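Local coordinates for stage II sporulation protein E (SpoIIE) (Moorella thermoacetica, PDB 3ZT9), which probably acts as a manganese-dependent protein phosphatase of the PP2C clan, taking part in signalling through the bacterial stressosome, at residues I54-M57 against E58-M61; M61-G64 against L65-F69; L71-R74 against E75-T79; P121-L124 against G125-P129; R166-A169 against E170-V173. All coordinates share one frame; numbering follows the deposited sequence. Where two conformers were deposited one is given.

Contact 1 (I54-M57 against E58-M61)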
loop_
_atom_site.group_PDB
_atom_site.type_symbol
_atom_site.label_atom_id
_atom_site.label_comp_id
_atom_site.label_asym_id
_atom_site.label_seq_id
_atom_site.Cartn_x
_atom_site.Cartn_y
_atom_site.Cartn_z
ATOM N N ILE A 54 -7.175 -7.152 -0.907
ATOM C CA ILE A 54 -6.410 -7.073 -2.153
ATOM C C ILE A 54 -7.196 -7.636 -3.352
ATOM O O ILE A 54 -7.254 -7.015 -4.432
ATOM C CB ILE A 54 -5.032 -7.847 -1.989
ATOM C CG1 ILE A 54 -4.104 -7.112 -1.030
ATOM C CG2 ILE A 54 -4.344 -8.119 -3.307
ATOM C CD1 ILE A 54 -3.944 -5.729 -1.324
ATOM N N ALA A 55 -7.831 -8.795 -3.165
ATOM C CA ALA A 55 -8.572 -9.456 -4.245
ATOM C C ALA A 55 -9.767 -8.618 -4.669
ATOM O O ALA A 55 -10.070 -8.500 -5.855
ATOM C CB ALA A 55 -9.051 -10.842 -3.780
ATOM N N SER A 56 -10.439 -8.027 -3.679
ATOM C CA SER A 56 -11.552 -7.123 -3.922
ATOM C C SER A 56 -11.132 -5.885 -4.732
ATOM O O SER A 56 -11.822 -5.467 -5.666
ATOM C CB SER A 56 -12.175 -6.674 -2.615
ATOM O OG SER A 56 -13.290 -5.858 -2.943
ATOM N N MET A 57 -10.014 -5.284 -4.357
ATOM C CA MET A 57 -9.474 -4.151 -5.110
ATOM C C MET A 57 -9.200 -4.517 -6.547
ATOM O O MET A 57 -9.590 -3.789 -7.476
ATOM C CB MET A 57 -8.187 -3.665 -4.462
ATOM C CG MET A 57 -8.452 -2.967 -3.180
ATOM S SD MET A 57 -6.899 -2.308 -2.534
ATOM C CE MET A 57 -7.527 -1.298 -1.236
ATOM N N GLU A 58 -8.534 -5.642 -6.747
ATOM C CA GLU A 58 -8.176 -6.033 -8.096
ATOM C C GLU A 58 -9.441 -6.187 -8.910
ATOM O O GLU A 58 -9.516 -5.789 -10.078
ATOM C CB GLU A 58 -7.396 -7.341 -8.104
ATOM C CG GLU A 58 -7.245 -7.874 -9.519
ATOM C CD GLU A 58 -6.173 -8.938 -9.655
ATOM O OE1 GLU A 58 -5.596 -9.348 -8.627
ATOM O OE2 GLU A 58 -5.912 -9.352 -10.805
ATOM N N SER A 59 -10.468 -6.744 -8.302
ATOM C CA SER A 59 -11.697 -6.981 -9.054
ATOM C C SER A 59 -12.411 -5.648 -9.386
ATOM O O SER A 59 -13.217 -5.590 -10.299
ATOM C CB SER A 59 -12.617 -7.919 -8.273
ATOM O OG SER A 59 -13.241 -7.222 -7.216
ATOM N N SER A 60 -12.093 -4.590 -8.645
ATOM C CA SER A 60 -12.792 -3.302 -8.740
ATOM C C SER A 60 -11.961 -2.229 -9.437
ATOM O O SER A 60 -12.347 -1.069 -9.480
ATOM C CB SER A 60 -13.098 -2.784 -7.338
ATOM O OG SER A 60 -13.898 -3.699 -6.640
ATOM N N MET A 61 -10.819 -2.593 -9.978
ATOM C CA MET A 61 -10.012 -1.596 -10.659
ATOM C C MET A 61 -10.717 -0.826 -11.739
ATOM O O MET A 61 -11.514 -1.349 -12.495
ATOM C CB MET A 61 -8.801 -2.247 -11.256
ATOM C CG MET A 61 -7.889 -2.443 -10.163
ATOM S SD MET A 61 -6.371 -3.244 -10.445
ATOM C CE MET A 61 -5.862 -3.219 -8.769
HETATM O O HOH W 1 -5.574 -9.224 -6.179
HETATM O O HOH W 2 -12.920 -3.367 -4.074
#
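The hydroxyl of S59 turns back on the helix and gives its proton to the carbonyl of S56, with S59 OG 2.7 Å from S56 O. Its first torsion, chi1 76°, sets OG between its own backbone N and carbonyl carbon, within reach of a carbonyl three residues back. The hydroxyl comes in from the side of that carbonyl, at a C=O...OG angle of 120°. S60 approaches the same carbonyl, its CB lying 3.4 Å from S56 O. Water 2 sits between the two serine hydroxyls: it is hydrogen-bonded to S56 OG and donates to S60 OG, 2.8 Å away. A second water bridges on the E58 side. Water 1 donates to E58 OE1 and, more weakly, to I54 O; E58 brings its carboxylate there on an extended chain, CG anti to the backbone N (chi1 170°).

Beneath these groups run the helical bonds E58 N to I54 O and S59 N to A55 O, each 3.0 Å. The pattern then tightens. S60 N reaches M57 O at 2.9 Å from well above the carbonyl plane, a step of three residues rather than four. M61 runs its extended side chain back along the helix, CG 3.5 Å from M57 O.

This turn lies at the end of helix 43-60. M57 and S60 rest on I68 of helix 65-76, and M57 also meets C72. I54 packs on A22, L24 and A35, and M61 on L24, K26 and F33, of strands 21-28 and 31-39.

Contact 2 (M61-G64 against L65-F69)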
loop_
_atom_site.group_PDB
_atom_site.type_symbol
_atom_site.label_atom_id
_atom_site.label_comp_id
_atom_site.label_asym_id
_atom_site.label_seq_id
_atom_site.Cartn_x
_atom_site.Cartn_y
_atom_site.Cartn_z
ATOM N N MET A 61 -10.819 -2.593 -9.978
ATOM C CA MET A 61 -10.012 -1.596 -10.659
ATOM C C MET A 61 -10.717 -0.826 -11.739
ATOM O O MET A 61 -11.514 -1.349 -12.495
ATOM C CB MET A 61 -8.801 -2.247 -11.256
ATOM C CG MET A 61 -7.889 -2.443 -10.163
ATOM S SD MET A 61 -6.371 -3.244 -10.445
ATOM C CE MET A 61 -5.862 -3.219 -8.769
ATOM N N ASN A 62 -10.357 0.439 -11.813
ATOM C CA ASN A 62 -10.914 1.343 -12.808
ATOM C C ASN A 62 -12.407 1.560 -12.681
ATOM O O ASN A 62 -13.067 1.979 -13.632
ATOM C CB ASN A 62 -10.529 0.902 -14.207
ATOM C CG ASN A 62 -9.238 1.536 -14.647
ATOM O OD1 ASN A 62 -8.911 2.655 -14.230
ATOM N ND2 ASN A 62 -8.477 0.824 -15.456
ATOM N N THR A 63 -12.915 1.337 -11.476
ATOM C CA THR A 63 -14.214 1.879 -11.086
ATOM C C THR A 63 -14.133 3.099 -10.164
ATOM O O THR A 63 -15.167 3.642 -9.773
ATOM C CB THR A 63 -15.089 0.838 -10.357
ATOM O OG1 THR A 63 -14.450 0.405 -9.161
ATOM C CG2 THR A 63 -15.382 -0.365 -11.241
ATOM N N GLY A 64 -12.926 3.520 -9.803
ATOM C CA GLY A 64 -12.766 4.694 -8.950
ATOM C C GLY A 64 -12.577 4.321 -7.493
ATOM O O GLY A 64 -13.142 3.346 -7.020
ATOM N N LEU A 65 -11.727 5.066 -6.784
ATOM C CA LEU A 65 -11.335 4.684 -5.433
ATOM C C LEU A 65 -12.535 4.620 -4.461
ATOM O O LEU A 65 -12.545 3.809 -3.536
ATOM C CB LEU A 65 -10.249 5.654 -4.912
ATOM C CG LEU A 65 -8.826 5.273 -5.315
ATOM C CD1 LEU A 65 -8.721 5.316 -6.852
ATOM C CD2 LEU A 65 -7.792 6.232 -4.646
ATOM N N VAL A 66 -13.539 5.474 -4.645
ATOM C CA VAL A 66 -14.673 5.429 -3.734
ATOM C C VAL A 66 -15.341 4.073 -3.806
ATOM O O VAL A 66 -15.571 3.412 -2.784
ATOM C CB VAL A 66 -15.689 6.552 -4.041
ATOM C CG1 VAL A 66 -17.029 6.276 -3.339
ATOM C CG2 VAL A 66 -15.088 7.923 -3.638
ATOM N N ASN A 67 -15.657 3.660 -5.025
ATOM C CA ASN A 67 -16.241 2.339 -5.230
ATOM C C ASN A 67 -15.314 1.231 -4.731
ATOM O O ASN A 67 -15.759 0.289 -4.067
ATOM C CB ASN A 67 -16.558 2.105 -6.697
ATOM C CG ASN A 67 -17.445 0.895 -6.900
ATOM O OD1 ASN A 67 -18.604 0.883 -6.478
ATOM N ND2 ASN A 67 -16.906 -0.134 -7.535
ATOM N N ILE A 68 -14.028 1.343 -5.035
ATOM C CA ILE A 68 -13.076 0.298 -4.652
ATOM C C ILE A 68 -13.078 0.063 -3.140
ATOM O O ILE A 68 -13.179 -1.074 -2.680
ATOM C CB ILE A 68 -11.662 0.613 -5.120
ATOM C CG1 ILE A 68 -11.539 0.432 -6.637
ATOM C CG2 ILE A 68 -10.637 -0.303 -4.404
ATOM C CD1 ILE A 68 -10.335 1.183 -7.232
ATOM N N PHE A 69 -13.032 1.137 -2.365
ATOM C CA PHE A 69 -12.948 1.008 -0.915
ATOM C C PHE A 69 -14.276 0.594 -0.323
ATOM O O PHE A 69 -14.304 -0.160 0.634
ATOM C CB PHE A 69 -12.432 2.332 -0.294
ATOM C CG PHE A 69 -10.935 2.420 -0.263
ATOM C CD1 PHE A 69 -10.229 1.912 0.812
ATOM C CD2 PHE A 69 -10.250 2.942 -1.324
ATOM C CE1 PHE A 69 -8.828 1.947 0.840
ATOM C CE2 PHE A 69 -8.856 3.011 -1.311
ATOM C CZ PHE A 69 -8.143 2.514 -0.221
HETATM O O HOH W 3 -15.646 5.418 -7.471
#
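T63 and N67 meet through their polar ends: N67 ND2 donates to T63 OG1 over 3.0 Å, with an N-H...O angle of 156°. The hydroxyl lies slightly off the amide plane. CG of N67 stands anti to its backbone N (chi1 -167°), which lays the amide back along the start of the helix to meet the threonine. T63 OG1 is hydrogen-bonded on to S60 O, so this one hydroxyl ties the end of helix 43-60 to the beginning of helix 65-76. An alanine in place of N67 would probably leave T63 OG1 without its amide donor and break the side-chain link from the loop to the first turn of helix 65-76.

Backbone bonds make the helix start. G64 holds the N-cap position of helix 65-76, and its carbonyl receives I68 N at 3.0 Å, in the carbonyl plane. The positive phi of G64, 97°, would jam a side chain against the preceding carbonyl oxygen, and glycine avoids this. Water 3 lies beside the cap, donating to T63 O and accepting from N67 N, 3.0 Å away, and so joins the loop to the first turn.

Packing comes from I68, which lays its longer branch against the G64 carbonyl: CG1 is 3.3 Å from G64 O. The end of that branch, I68 CD1, comes within 4.4 Å of M61 CA. L65 lays CD1 4.0 Å from G64 C and packs onward against Q97 and A99 of strand 95-101.

Contact 3 (L71-R74 against E75-T79)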
loop_
_atom_site.group_PDB
_atom_site.type_symbol
_atom_site.label_atom_id
_atom_site.label_comp_id
_atom_site.label_asym_id
_atom_site.label_seq_id
_atom_site.Cartn_x
_atom_site.Cartn_y
_atom_site.Cartn_z
ATOM N N LEU A 71 -16.593 -1.356 -1.834
ATOM C CA LEU A 71 -16.718 -2.798 -2.027
ATOM C C LEU A 71 -15.786 -3.584 -1.078
ATOM O O LEU A 71 -16.176 -4.632 -0.571
ATOM C CB LEU A 71 -16.486 -3.222 -3.482
ATOM C CG LEU A 71 -16.597 -4.748 -3.726
ATOM C CD1 LEU A 71 -15.611 -5.507 -2.885
ATOM C CD2 LEU A 71 -17.971 -5.340 -3.443
ATOM N N CYS A 72 -14.553 -3.110 -0.866
ATOM C CA CYS A 72 -13.635 -3.754 0.082
ATOM C C CYS A 72 -14.287 -3.917 1.434
ATOM O O CYS A 72 -14.243 -4.995 2.039
ATOM C CB CYS A 72 -12.372 -2.908 0.312
ATOM S SG CYS A 72 -11.086 -3.154 -0.858
ATOM N N HIS A 73 -14.853 -2.827 1.934
ATOM C CA HIS A 73 -15.585 -2.839 3.195
ATOM C C HIS A 73 -16.702 -3.887 3.183
ATOM O O HIS A 73 -16.857 -4.636 4.144
ATOM C CB HIS A 73 -16.165 -1.434 3.439
ATOM C CG HIS A 73 -17.052 -1.340 4.637
ATOM N ND1 HIS A 73 -16.561 -1.325 5.923
ATOM C CD2 HIS A 73 -18.400 -1.280 4.743
ATOM C CE1 HIS A 73 -17.570 -1.247 6.777
ATOM N NE2 HIS A 73 -18.695 -1.218 6.084
ATOM N N ARG A 74 -17.482 -3.951 2.110
ATOM C CA ARG A 74 -18.572 -4.939 2.040
ATOM C C ARG A 74 -18.032 -6.381 2.078
ATOM O O ARG A 74 -18.589 -7.247 2.747
ATOM C CB ARG A 74 -19.419 -4.723 0.778
ATOM C CG ARG A 74 -20.508 -5.762 0.570
ATOM C CD ARG A 74 -21.317 -5.487 -0.704
ATOM N NE ARG A 74 -20.701 -6.048 -1.908
ATOM C CZ ARG A 74 -21.109 -5.785 -3.148
ATOM N NH1 ARG A 74 -22.128 -4.960 -3.358
ATOM N NH2 ARG A 74 -20.491 -6.342 -4.182
ATOM N N GLU A 75 -16.953 -6.658 1.355
ATOM C CA GLU A 75 -16.433 -8.028 1.316
ATOM C C GLU A 75 -15.767 -8.423 2.642
ATOM O O GLU A 75 -15.603 -9.611 2.925
ATOM C CB GLU A 75 -15.424 -8.191 0.175
ATOM C CG GLU A 75 -15.999 -8.012 -1.193
ATOM C CD GLU A 75 -16.857 -9.171 -1.617
ATOM O OE1 GLU A 75 -17.025 -10.110 -0.818
ATOM O OE2 GLU A 75 -17.361 -9.143 -2.755
ATOM N N LEU A 76 -15.363 -7.430 3.438
ATOM C CA LEU A 76 -14.696 -7.685 4.718
ATOM C C LEU A 76 -15.647 -7.775 5.928
ATOM O O LEU A 76 -15.226 -8.101 7.026
ATOM C CB LEU A 76 -13.605 -6.628 4.992
ATOM C CG LEU A 76 -12.378 -6.808 4.111
ATOM C CD1 LEU A 76 -11.495 -5.537 4.179
ATOM C CD2 LEU A 76 -11.592 -8.010 4.534
ATOM N N ARG A 77 -16.932 -7.515 5.742
ATOM C CA ARG A 77 -17.864 -7.677 6.851
ATOM C C ARG A 77 -17.774 -9.121 7.333
ATOM O O ARG A 77 -17.743 -10.045 6.517
ATOM C CB ARG A 77 -19.284 -7.329 6.420
ATOM C CG ARG A 77 -19.489 -5.852 6.155
ATOM C CD ARG A 77 -20.940 -5.558 5.853
ATOM N NE ARG A 77 -21.236 -4.130 5.880
ATOM C CZ ARG A 77 -21.141 -3.355 6.959
ATOM N NH1 ARG A 77 -20.732 -3.848 8.122
ATOM N NH2 ARG A 77 -21.443 -2.067 6.868
ATOM N N GLY A 78 -17.703 -9.298 8.653
ATOM C CA GLY A 78 -17.657 -10.617 9.259
ATOM C C GLY A 78 -16.277 -11.259 9.318
ATOM O O GLY A 78 -16.156 -12.388 9.766
ATOM N N THR A 79 -15.237 -10.565 8.867
ATOM C CA THR A 79 -13.869 -11.096 8.922
ATOM C C THR A 79 -13.096 -10.333 10.001
ATOM O O THR A 79 -13.698 -9.561 10.736
ATOM C CB THR A 79 -13.141 -10.885 7.570
ATOM O OG1 THR A 79 -12.817 -9.492 7.412
ATOM C CG2 THR A 79 -13.985 -11.347 6.402
#
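Helix 65-76 finishes here: E75 N still makes a helical bond of 2.9 Å to L71 O, L76 N then splits weakly between C72 O and H73 O, and a type II turn runs on from L76 to T79. G78 takes the positive phi of that turn, where glycine is favoured.

Both donors of T79 converge on one acceptor. Its backbone N lies 3.1 Å from L76 O and its hydroxyl OG1 2.8 Å from the same oxygen, so the carbonyl left over at the helix end is satisfied twice. T79 OG1 is also hydrogen-bonded to G81 N, and T79 O to the phenol of Y126.

H73 and R77 pair their flat groups. The imidazole points its NE2 edge at one face of the guanidinium, the two planes 75° apart, with H73 NE2 3.0 Å from R77 NH2. R77 approaches on a chain extended from CG to NE, though it is poorly ordered. The H73 ring also meets that of Y128. An alanine in place of H73 would probably leave the R77 guanidinium without a group beneath its face and open a gap beside Y128.

L76 curls its apolar side chain round a helical carbonyl, with CG 3.3 Å from C72 O, and rests on I52 of helix 43-60. The geometry at H73 NE2 and R77 NH2 is too poor for a hydrogen bond. Their meeting is therefore one of edge against face and, as far as the poorly ordered R77 can be trusted, its positive charge would tend to favour a neutral imidazole.

Contact 4 (P121-L124 against G125-P129)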
loop_
_atom_site.group_PDB
_atom_site.type_symbol
_atom_site.label_atom_id
_atom_site.label_comp_id
_atom_site.label_asym_id
_atom_site.label_seq_id
_atom_site.Cartn_x
_atom_site.Cartn_y
_atom_site.Cartn_z
ATOM N N PRO A 121 -9.424 7.638 9.084
ATOM C CA PRO A 121 -9.529 6.591 10.097
ATOM C C PRO A 121 -10.630 5.580 9.773
ATOM O O PRO A 121 -11.618 5.888 9.121
ATOM C CB PRO A 121 -9.871 7.361 11.383
ATOM C CG PRO A 121 -10.490 8.621 10.928
ATOM C CD PRO A 121 -9.836 8.953 9.610
ATOM N N GLY A 122 -10.448 4.360 10.237
ATOM C CA GLY A 122 -11.481 3.364 10.079
ATOM C C GLY A 122 -10.886 1.984 9.931
ATOM O O GLY A 122 -9.680 1.828 9.890
ATOM N N ILE A 123 -11.759 0.990 9.817
ATOM C CA ILE A 123 -11.357 -0.399 9.605
ATOM C C ILE A 123 -12.314 -0.982 8.581
ATOM O O ILE A 123 -13.510 -1.054 8.833
ATOM C CB ILE A 123 -11.452 -1.264 10.891
ATOM C CG1 ILE A 123 -10.478 -0.733 11.941
ATOM C CG2 ILE A 123 -11.158 -2.782 10.539
ATOM C CD1 ILE A 123 -10.603 -1.402 13.309
ATOM N N LEU A 124 -11.790 -1.383 7.430
ATOM C CA LEU A 124 -12.645 -1.916 6.377
ATOM C C LEU A 124 -13.281 -3.188 6.901
ATOM O O LEU A 124 -12.589 -4.065 7.442
ATOM C CB LEU A 124 -11.841 -2.162 5.085
ATOM C CG LEU A 124 -11.236 -0.855 4.530
ATOM C CD1 LEU A 124 -10.160 -1.180 3.467
ATOM C CD2 LEU A 124 -12.290 0.058 3.989
ATOM N N GLY A 125 -14.601 -3.277 6.731
ATOM C CA GLY A 125 -15.383 -4.388 7.229
ATOM C C GLY A 125 -16.156 -4.081 8.491
ATOM O O GLY A 125 -17.115 -4.780 8.819
ATOM N N TYR A 126 -15.757 -3.024 9.193
ATOM C CA TYR A 126 -16.388 -2.662 10.465
ATOM C C TYR A 126 -16.862 -1.228 10.604
ATOM O O TYR A 126 -18.006 -1.010 10.977
ATOM C CB TYR A 126 -15.475 -3.059 11.618
ATOM C CG TYR A 126 -15.497 -4.545 11.765
ATOM C CD1 TYR A 126 -16.539 -5.174 12.446
ATOM C CD2 TYR A 126 -14.530 -5.335 11.161
ATOM C CE1 TYR A 126 -16.590 -6.537 12.557
ATOM C CE2 TYR A 126 -14.574 -6.704 11.269
ATOM C CZ TYR A 126 -15.607 -7.296 11.968
ATOM O OH TYR A 126 -15.659 -8.656 12.080
ATOM N N ASN A 127 -16.001 -0.254 10.331
ATOM C CA ASN A 127 -16.367 1.158 10.499
ATOM C C ASN A 127 -15.835 2.010 9.348
ATOM O O ASN A 127 -14.687 2.452 9.361
ATOM C CB ASN A 127 -15.903 1.708 11.864
ATOM C CG ASN A 127 -14.405 1.628 12.046
ATOM O OD1 ASN A 127 -13.712 1.210 11.144
ATOM N ND2 ASN A 127 -13.896 2.026 13.210
ATOM N N TYR A 128 -16.686 2.212 8.344
ATOM C CA TYR A 128 -16.328 2.971 7.149
ATOM C C TYR A 128 -16.341 4.480 7.472
ATOM O O TYR A 128 -17.297 4.971 8.059
ATOM C CB TYR A 128 -17.293 2.633 5.992
ATOM C CG TYR A 128 -16.746 3.016 4.643
ATOM C CD1 TYR A 128 -15.794 2.225 4.016
ATOM C CD2 TYR A 128 -17.155 4.186 4.012
ATOM C CE1 TYR A 128 -15.261 2.585 2.781
ATOM C CE2 TYR A 128 -16.634 4.557 2.782
ATOM C CZ TYR A 128 -15.684 3.753 2.174
ATOM O OH TYR A 128 -15.172 4.123 0.948
ATOM N N PRO A 129 -15.274 5.222 7.095
ATOM C CA PRO A 129 -15.254 6.664 7.393
ATOM C C PRO A 129 -16.396 7.438 6.733
ATOM O O PRO A 129 -16.889 7.066 5.661
ATOM C CB PRO A 129 -13.921 7.129 6.805
ATOM C CG PRO A 129 -13.643 6.131 5.691
ATOM C CD PRO A 129 -14.123 4.814 6.267
#
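The carbonyl oxygen of I123 is gripped by two successive backbone amides, Y126 N and N127 N, each 3.0 Å away. N127 N comes in the carbonyl plane; Y126 N is tilted 33° out of it. Between I123 and Y126 the chain reverses through L124 and G125, whose backbone angles are those of a type II turn. G125 has a phi of 102°, at which a side chain would strike the L124 carbonyl.

On the same side, I123 N makes a weak bond back to N127 O at 3.3 Å. The amide oxygen of N127, OD1, is also modelled against I123 N, but so close that its exact place is doubtful. The side chain is folded there by a chi1 of 60°, which puts CG between the backbone N and carbonyl carbon, the crowded position. G122 has no side chain, and a CB on it would run into N127 O.

L124 CD2 touches the Y128 ring at CE1, 4.1 Å away, while P129 lays CD over one face of that ring. Further along, P129 CB comes 3.5 Å from P121 O. CG2 of I123 makes a looser apolar contact, 4.3 Å from Y126 CD2. The Y126 hydroxyl is hydrogen-bonded to T79 O, and the backbone of L124 to A82, joining the loop to the turn after helix 65-76 and to strand 82-90.

With I123 bridged to N127 as a single antiparallel hydrogen-bonded pair and Y126 inserted beside it, this is a classic beta bulge in the loop between strands 113-115 and 135-138.

Contact 5 (R166-A169 against E170-V173)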
loop_
_atom_site.group_PDB
_atom_site.type_symbol
_atom_site.label_atom_id
_atom_site.label_comp_id
_atom_site.label_asym_id
_atom_site.label_seq_id
_atom_site.Cartn_x
_atom_site.Cartn_y
_atom_site.Cartn_z
ATOM N N ARG A 166 21.693 1.764 -7.162
ATOM C CA ARG A 166 22.681 0.683 -7.135
ATOM C C ARG A 166 22.068 -0.625 -6.681
ATOM O O ARG A 166 22.628 -1.666 -6.937
ATOM C CB ARG A 166 23.850 1.056 -6.233
ATOM C CG ARG A 166 24.437 2.353 -6.719
ATOM C CD ARG A 166 25.663 2.823 -5.943
ATOM N NE ARG A 166 26.158 4.081 -6.528
ATOM C CZ ARG A 166 26.789 5.035 -5.852
ATOM N NH1 ARG A 166 27.012 4.856 -4.540
ATOM N NH2 ARG A 166 27.174 6.166 -6.483
ATOM N N LEU A 167 20.949 -0.549 -5.968
ATOM C CA LEU A 167 20.111 -1.708 -5.673
ATOM C C LEU A 167 18.885 -1.642 -6.586
ATOM O O LEU A 167 18.421 -0.563 -6.991
ATOM C CB LEU A 167 19.629 -1.703 -4.212
ATOM C CG LEU A 167 20.614 -2.080 -3.109
ATOM C CD1 LEU A 167 21.736 -1.078 -3.036
ATOM C CD2 LEU A 167 19.862 -2.133 -1.792
ATOM N N THR A 168 18.345 -2.815 -6.910
ATOM C CA THR A 168 17.094 -2.857 -7.651
ATOM C C THR A 168 15.955 -2.544 -6.682
ATOM O O THR A 168 16.112 -2.660 -5.479
ATOM C CB THR A 168 16.803 -4.238 -8.265
ATOM O OG1 THR A 168 16.581 -5.184 -7.228
ATOM C CG2 THR A 168 17.952 -4.698 -9.127
ATOM N N ALA A 169 14.777 -2.227 -7.214
ATOM C CA ALA A 169 13.630 -1.972 -6.333
ATOM C C ALA A 169 13.367 -3.187 -5.436
ATOM O O ALA A 169 13.025 -3.035 -4.284
ATOM C CB ALA A 169 12.371 -1.668 -7.183
ATOM N N GLU A 170 13.481 -4.384 -6.010
ATOM C CA GLU A 170 13.255 -5.621 -5.262
ATOM C C GLU A 170 14.271 -5.766 -4.144
ATOM O O GLU A 170 13.921 -6.094 -2.981
ATOM C CB GLU A 170 13.326 -6.815 -6.204
ATOM C CG GLU A 170 11.973 -7.156 -6.802
ATOM C CD GLU A 170 11.026 -7.799 -5.784
ATOM O OE1 GLU A 170 11.461 -8.714 -5.044
ATOM O OE2 GLU A 170 9.847 -7.395 -5.724
ATOM N N GLU A 171 15.534 -5.497 -4.467
ATOM C CA GLU A 171 16.568 -5.545 -3.444
ATOM C C GLU A 171 16.364 -4.438 -2.388
ATOM O O GLU A 171 16.572 -4.648 -1.207
ATOM C CB GLU A 171 17.961 -5.377 -4.087
ATOM C CG GLU A 171 18.332 -6.543 -4.992
ATOM C CD GLU A 171 19.504 -6.244 -5.872
ATOM O OE1 GLU A 171 19.902 -5.066 -5.954
ATOM O OE2 GLU A 171 20.029 -7.204 -6.473
ATOM N N LEU A 172 15.950 -3.258 -2.813
ATOM C CA LEU A 172 15.824 -2.134 -1.895
ATOM C C LEU A 172 14.669 -2.379 -0.872
ATOM O O LEU A 172 14.820 -2.099 0.317
ATOM C CB LEU A 172 15.554 -0.873 -2.720
ATOM C CG LEU A 172 15.351 0.422 -1.943
ATOM C CD1 LEU A 172 16.652 0.850 -1.250
ATOM C CD2 LEU A 172 14.853 1.481 -2.922
ATOM N N VAL A 173 13.543 -2.926 -1.313
ATOM C CA VAL A 173 12.381 -3.127 -0.400
ATOM C C VAL A 173 12.709 -4.240 0.580
ATOM O O VAL A 173 12.281 -4.213 1.731
ATOM C CB VAL A 173 11.016 -3.454 -1.125
ATOM C CG1 VAL A 173 10.531 -2.259 -1.915
ATOM C CG2 VAL A 173 11.140 -4.734 -2.018
HETATM O O HOH W 4 22.511 -4.611 -6.429
#
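T168 and E171 exchange side chain for backbone. T168 OG1 accepts from E171 N at 3.0 Å, and E171 OE1 in return accepts from T168 N at 2.9 Å, on a nearly straight N-H...O of 169°. T168 N meets OE1 from above the carboxylate plane, the two side chains crossing at a slant. Chi1 66° of T168 points OG1 in over the first turn and packs it 3.1 Å from E171 CG. The threonine methyl CG2 lies against the carboxylate, 3.7 Å from E171 OE1. Water 4 donates to the same OE1 and to R166 O, extending the network to R166, two residues before the cap.

This reciprocal pair is a capping box, with T168 the N-cap of helix 169-180. An apolar pair flanks it: L167, just before the cap, sends CD2 to within 4.4 Å of L172 CD1, in the positions of a hydrophobic staple.

The first helical bond, L172 N to T168 O, is short at 2.7 Å. A169 N, at the helix start, is hydrogen-bonded to E5, and L167 O to R193, a residue of a manganese site. E170 leads away from the cap, its OE2 hydrogen-bonded to I8 N of strand 6-11.

How the contacts relate
Contacts 1, 2 and 3 follow one another along the chain from the end of helix 43-60, through the loop, to the end of helix 65-76. Contacts 1 and 2 share M61, with centres 9 Å apart, and the two successive helices pack together. Contact 4, in the loop between strands 113-115 and 135-138, folds onto the second helix: its centre is 10 Å from that of contact 3, and L124 meets L76 and F69. Contact 5 opens helix 169-180 on the far side of the chain's centre from contacts 2, 3 and 4, about 34 Å from contact 3 between centres. The helices thus flank both sides of the paired antiparallel sheets, as in PP2C phosphatases.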